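Local coordinates for putative ABC transporter, ATP-binding protein ComA (Streptococcus mutans, PDB 3K8U) that belongs to a putative ABC transporter, the part modelled being its peptidase domain, a C39-family member of the papain-like clan CA, at residues 88-91 with 92-95; 112-115 with 116-119; 120-124 with 125-129. All coordinates share one frame; numbering follows the deposited sequence.

How the interactions relate
Along the chain the three contacts follow one another in series, and all lie at or near the antiparallel sheet of this C39 peptidase domain, their centres 14 to 15 Å apart. Interaction 1 is the tight turn of the hairpin made by strands 84-90 and 93-104. Interaction 2 shapes the loop that leads from strand 107-112 to strand 120-123 at one edge of the sheet, and interaction 3 follows directly, where that strand passes into helix 124-130. R93 of the first contact packs against D114 of the second, while V88 of the first meets F127 of the third. Side chains thus tie the hairpin turn to both others, which join each other through the chain alone.

Interaction 1: 88-91 with 92-95; sequences VIKG and KRLQ
K90 and R93 face each other across a type II' beta turn that closes the hairpin between strands 84-90 and 93-104. The turn is held by R93 N, which gives a hydrogen bond to K90 O at 2.9 Å, and by the return bond from K90 N to R93 O at 3.3 Å. G91 takes the first corner with a phi of 65°, a backbone shape that glycine adopts readily, and K92 takes the second.

The R93 side chain folds back over K90. Its CB lies 3.1 Å from K90 O, and CG and CD stay close to the same oxygen. A bend at the third torsion (chi3 -75°) then brings NE round to 3.4 Å from K90 O, where it makes a weak hydrogen bond, so that one carbonyl oxygen serves both the backbone and the side chain of R93. Beyond NE, the flat guanidinium has K90 CB over one face, 3.9 Å from CZ. At the tip, NH2 comes within 3.4 Å of K90 CE. The two long side chains run side by side in the same direction, with K90 NZ 4.6 Å from R93 NH2. That closeness of like charges is probably eased by E130, which forms a salt bridge with K90 NZ.

On the other side of the hairpin I89 and L94 meet at a slant, CD1 of I89 touching CD2 of L94 at 4.0 Å.

Around the turn, V88 packs on F127 and E130 of helix 124-130 and on H96 and Y98 of strand 93-104, while R93 reaches D114 in the loop before strand 120-123.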
# COMPACT_ATOMS: atom_id res chain seq x y z
N VAL A 88 -6.44 1.12 4.79
CA VAL A 88 -7.88 1.28 4.59
C VAL A 88 -8.66 0.23 5.35
O VAL A 88 -8.25 -0.93 5.43
CB VAL A 88 -8.26 1.19 3.09
CG1 VAL A 88 -7.67 2.37 2.32
CG2 VAL A 88 -7.77 -0.13 2.48
N ILE A 89 -9.77 0.65 5.96
CA ILE A 89 -10.61 -0.27 6.72
C ILE A 89 -11.71 -0.77 5.78
O ILE A 89 -12.47 0.03 5.22
CB ILE A 89 -11.28 0.43 7.94
CG1 ILE A 89 -10.23 1.14 8.79
CG2 ILE A 89 -12.05 -0.59 8.78
CD1 ILE A 89 -9.21 0.22 9.45
N LYS A 90 -11.76 -2.08 5.57
CA LYS A 90 -12.78 -2.65 4.70
C LYS A 90 -13.57 -3.69 5.47
O LYS A 90 -13.10 -4.81 5.68
CB LYS A 90 -12.13 -3.28 3.46
CG LYS A 90 -11.39 -2.28 2.59
CD LYS A 90 -10.96 -2.91 1.27
CE LYS A 90 -12.15 -3.31 0.43
NZ LYS A 90 -13.02 -2.15 0.08
N GLY A 91 -14.77 -3.31 5.89
CA GLY A 91 -15.60 -4.21 6.67
C GLY A 91 -14.89 -4.46 7.99
O GLY A 91 -14.43 -3.52 8.64
N LYS A 92 -14.75 -5.73 8.36
CA LYS A 92 -14.07 -6.09 9.60
C LYS A 92 -12.56 -6.23 9.40
O LYS A 92 -11.84 -6.54 10.35
CB LYS A 92 -14.67 -7.36 10.20
CG LYS A 92 -16.16 -7.26 10.49
CD LYS A 92 -16.64 -8.33 11.46
CE LYS A 92 -16.09 -8.10 12.86
NZ LYS A 92 -16.65 -9.07 13.85
N ARG A 93 -12.09 -6.00 8.18
CA ARG A 93 -10.67 -6.09 7.87
C ARG A 93 -9.95 -4.84 8.37
O ARG A 93 -10.00 -3.78 7.76
CB ARG A 93 -10.45 -6.27 6.36
CG ARG A 93 -10.75 -7.68 5.86
CD ARG A 93 -10.60 -7.81 4.35
NE ARG A 93 -11.71 -7.18 3.63
CZ ARG A 93 -11.73 -6.98 2.32
NH1 ARG A 93 -10.71 -7.35 1.56
NH2 ARG A 93 -12.80 -6.41 1.76
N LEU A 94 -9.29 -4.99 9.52
CA LEU A 94 -8.57 -3.89 10.16
C LEU A 94 -7.11 -3.74 9.73
O LEU A 94 -6.43 -2.81 10.16
CB LEU A 94 -8.64 -4.04 11.69
CG LEU A 94 -10.01 -3.84 12.33
CD1 LEU A 94 -9.97 -4.27 13.79
CD2 LEU A 94 -10.44 -2.39 12.21
N GLN A 95 -6.64 -4.65 8.87
CA GLN A 95 -5.26 -4.61 8.39
C GLN A 95 -5.17 -4.78 6.87
O GLN A 95 -4.44 -5.63 6.36
CB GLN A 95 -4.40 -5.68 9.09
CG GLN A 95 -4.26 -5.48 10.60
CD GLN A 95 -3.37 -4.31 10.97
OE1 GLN A 95 -3.14 -3.39 10.18
NE2 GLN A 95 -2.85 -4.33 12.20

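Interaction 2: 112-115 with 116-119; sequences DPDP and SVKV
S116, K118 and D112 shape the loop that joins two antiparallel neighbours in the sheet, strand 107-112 and strand 120-123, and an Asx turn begins it. Where the strands part, D112 N still pairs with K118 O at 3.0 Å, a nearly straight bond of 173°. Beyond that point the chain curls round D114.

S116 grips D114 twice. Its OG donates to D114 OD1 at 2.7 Å and its backbone N to the same oxygen at 2.9 Å, both coming from one face of the carboxylate plane. The hydroxyl can do this because a chi1 of 71° places OG between the backbone N and the carbonyl carbon, turned back toward the preceding residues. Two donors on one oxygen probably limit the rotation of the D114 carboxylate.

K118 returns the chain to the sheet. Its N meets D114 O at 3.0 Å, almost in line with the C=O bond, while V117 N reaches the same oxygen at 2.9 Å from above the carbonyl plane. One backbone acceptor therefore gathers two successive amides. The extended K118 side chain passes P115, bringing CE to 3.7 Å from P115 O, and also packs on L8 in the N-terminal part of the chain.

The D112 side chain lies against V117, with OD2 3.6 Å from V117 CB. The other carboxylate oxygen has two partners: H96 NE2 on strand 93-104 and the amide of D114. This second bond closes the Asx turn, with D114 N 3.0 Å from D112 OD1 and lying 60° out of the carboxylate plane.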
# COMPACT_ATOMS: atom_id res chain seq x y z
N ASP A 112 -5.35 -2.75 -5.16
CA ASP A 112 -5.84 -3.54 -4.05
C ASP A 112 -5.36 -4.98 -4.25
O ASP A 112 -5.77 -5.64 -5.19
CB ASP A 112 -7.38 -3.48 -4.02
CG ASP A 112 -7.99 -4.28 -2.88
OD1 ASP A 112 -7.26 -4.96 -2.13
OD2 ASP A 112 -9.23 -4.25 -2.73
N PRO A 113 -4.50 -5.49 -3.34
CA PRO A 113 -3.97 -6.86 -3.41
C PRO A 113 -5.05 -7.94 -3.55
O PRO A 113 -4.75 -9.05 -4.00
CB PRO A 113 -3.19 -6.99 -2.11
CG PRO A 113 -2.68 -5.58 -1.90
CD PRO A 113 -3.92 -4.77 -2.19
N ASP A 114 -6.28 -7.63 -3.14
CA ASP A 114 -7.41 -8.56 -3.26
C ASP A 114 -7.40 -8.95 -4.75
O ASP A 114 -7.55 -8.09 -5.62
CB ASP A 114 -8.71 -7.82 -2.90
CG ASP A 114 -9.97 -8.66 -3.07
OD1 ASP A 114 -10.00 -9.61 -3.89
OD2 ASP A 114 -10.97 -8.32 -2.41
N PRO A 115 -7.20 -10.25 -5.06
CA PRO A 115 -7.16 -10.70 -6.46
C PRO A 115 -8.41 -10.50 -7.30
O PRO A 115 -8.35 -10.59 -8.52
CB PRO A 115 -6.74 -12.17 -6.33
CG PRO A 115 -7.27 -12.57 -4.99
CD PRO A 115 -6.95 -11.36 -4.13
N SER A 116 -9.53 -10.19 -6.65
CA SER A 116 -10.78 -9.94 -7.35
C SER A 116 -10.96 -8.44 -7.63
O SER A 116 -11.95 -8.03 -8.23
CB SER A 116 -11.98 -10.50 -6.57
OG SER A 116 -12.26 -9.76 -5.39
N VAL A 117 -9.99 -7.64 -7.20
CA VAL A 117 -10.04 -6.19 -7.39
C VAL A 117 -8.82 -5.68 -8.17
O VAL A 117 -8.96 -5.09 -9.25
CB VAL A 117 -10.13 -5.43 -6.04
CG1 VAL A 117 -10.24 -3.93 -6.28
CG2 VAL A 117 -11.32 -5.93 -5.23
N LYS A 118 -7.63 -5.89 -7.61
CA LYS A 118 -6.39 -5.47 -8.24
C LYS A 118 -6.33 -3.96 -8.54
O LYS A 118 -6.78 -3.16 -7.72
CB LYS A 118 -6.13 -6.28 -9.52
CG LYS A 118 -5.89 -7.75 -9.27
CD LYS A 118 -5.46 -8.41 -10.57
CE LYS A 118 -5.25 -9.89 -10.42
NZ LYS A 118 -4.71 -10.45 -11.68
N VAL A 119 -5.80 -3.58 -9.70
CA VAL A 119 -5.70 -2.16 -10.05
C VAL A 119 -7.02 -1.63 -10.58
O VAL A 119 -7.56 -2.16 -11.55
CB VAL A 119 -4.57 -1.89 -11.07
CG1 VAL A 119 -4.42 -0.39 -11.32
CG2 VAL A 119 -3.26 -2.46 -10.56

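Interaction 3: 120-124 with 125-129; sequences TRMSK and ERFQS
The N-cap of helix 124-130 is S123, whose OG accepts a hydrogen bond from R126 N at 3.1 Å. With chi1 at 70° the hydroxyl sits between the backbone N and the carbonyl carbon, turned to the first turn of the helix, and it also touches R126 CB at 3.2 Å. The regular helical bonds start here too: F127 N donates to S123 O and Q128 N to K124 O. The chain passes from strand to helix without an intervening loop and bends sharply, the axes of segments 120-123 and 125-129 standing at 81°.

M122, one residue earlier, fills the inside of this corner. Its CG, anti to the backbone N, meets R126 CG at 3.9 Å, and the chain then carries the sulfur on to F127, where SD lies 3.8 Å from CA. F127 itself is buried, packed on V86 of strand 84-90, Y98 of strand 93-104 and L108 of strand 107-112, with its ring meeting that of W131. K124 leads elsewhere, its NZ bonded to N105 O.

The M122-F127 pair is a Met-aromatic contact of the edge-on kind: SD stands 5.4 Å from the F127 ring centroid, near the ring plane on the CD1 side.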
# COMPACT_ATOMS: atom_id res chain seq x y z
N THR A 120 -7.53 -0.57 -9.96
CA THR A 120 -8.80 0.00 -10.36
C THR A 120 -8.91 1.48 -10.00
O THR A 120 -8.07 2.02 -9.28
CB THR A 120 -9.97 -0.76 -9.68
OG1 THR A 120 -11.23 -0.24 -10.13
CG2 THR A 120 -9.89 -0.62 -8.16
N ARG A 121 -9.91 2.15 -10.57
CA ARG A 121 -10.17 3.55 -10.26
C ARG A 121 -11.18 3.54 -9.13
O ARG A 121 -12.09 2.70 -9.10
CB ARG A 121 -10.75 4.27 -11.48
CG ARG A 121 -9.75 4.56 -12.58
CD ARG A 121 -10.41 5.27 -13.74
NE ARG A 121 -9.43 5.80 -14.68
CZ ARG A 121 -9.04 7.07 -14.73
NH1 ARG A 121 -9.56 7.96 -13.89
NH2 ARG A 121 -8.13 7.45 -15.61
N MET A 122 -11.01 4.45 -8.18
CA MET A 122 -11.91 4.55 -7.03
C MET A 122 -12.23 6.03 -6.81
O MET A 122 -11.35 6.88 -6.87
CB MET A 122 -11.24 3.98 -5.77
CG MET A 122 -12.13 3.96 -4.53
SD MET A 122 -11.35 3.20 -3.07
CE MET A 122 -11.49 1.44 -3.50
N SER A 123 -13.50 6.33 -6.55
CA SER A 123 -13.90 7.71 -6.32
C SER A 123 -13.22 8.22 -5.06
O SER A 123 -12.95 7.44 -4.14
CB SER A 123 -15.42 7.83 -6.17
OG SER A 123 -15.86 7.26 -4.95
N LYS A 124 -12.90 9.50 -5.03
CA LYS A 124 -12.26 10.09 -3.86
C LYS A 124 -13.16 9.98 -2.63
O LYS A 124 -12.67 9.81 -1.52
CB LYS A 124 -11.86 11.54 -4.14
CG LYS A 124 -10.67 11.65 -5.08
CD LYS A 124 -10.33 13.08 -5.45
CE LYS A 124 -9.09 13.11 -6.32
NZ LYS A 124 -8.86 14.43 -6.97
N GLU A 125 -14.47 9.99 -2.86
CA GLU A 125 -15.47 9.88 -1.79
C GLU A 125 -15.39 8.51 -1.12
O GLU A 125 -15.37 8.41 0.11
CB GLU A 125 -16.87 10.04 -2.36
CG GLU A 125 -17.80 10.91 -1.52
CD GLU A 125 -17.69 12.38 -1.88
OE1 GLU A 125 -18.74 13.07 -1.87
OE2 GLU A 125 -16.58 12.85 -2.18
N ARG A 126 -15.39 7.46 -1.93
CA ARG A 126 -15.32 6.08 -1.44
C ARG A 126 -14.01 5.86 -0.68
O ARG A 126 -14.01 5.30 0.42
CB ARG A 126 -15.38 5.10 -2.62
CG ARG A 126 -15.24 3.63 -2.23
CD ARG A 126 -16.58 3.02 -1.86
NE ARG A 126 -17.48 2.99 -3.01
CZ ARG A 126 -18.56 2.22 -3.10
NH1 ARG A 126 -18.89 1.40 -2.11
NH2 ARG A 126 -19.32 2.27 -4.19
N PHE A 127 -12.91 6.28 -1.29
CA PHE A 127 -11.59 6.14 -0.68
C PHE A 127 -11.53 6.86 0.67
O PHE A 127 -11.06 6.30 1.66
CB PHE A 127 -10.52 6.70 -1.61
CG PHE A 127 -9.13 6.57 -1.07
CD1 PHE A 127 -8.45 5.36 -1.14
CD2 PHE A 127 -8.50 7.66 -0.48
CE1 PHE A 127 -7.16 5.23 -0.64
CE2 PHE A 127 -7.21 7.54 0.03
CZ PHE A 127 -6.54 6.33 -0.05
N GLN A 128 -12.00 8.10 0.70
CA GLN A 128 -12.02 8.90 1.92
C GLN A 128 -12.77 8.18 3.05
O GLN A 128 -12.38 8.26 4.22
CB GLN A 128 -12.67 10.26 1.62
CG GLN A 128 -12.66 11.25 2.78
CD GLN A 128 -13.14 12.62 2.35
OE1 GLN A 128 -12.44 13.62 2.53
NE2 GLN A 128 -14.32 12.68 1.75
N SER A 129 -13.82 7.44 2.70
CA SER A 129 -14.60 6.70 3.69
C SER A 129 -13.85 5.53 4.32
O SER A 129 -14.06 5.22 5.49
CB SER A 129 -15.92 6.20 3.08
OG SER A 129 -16.72 7.28 2.64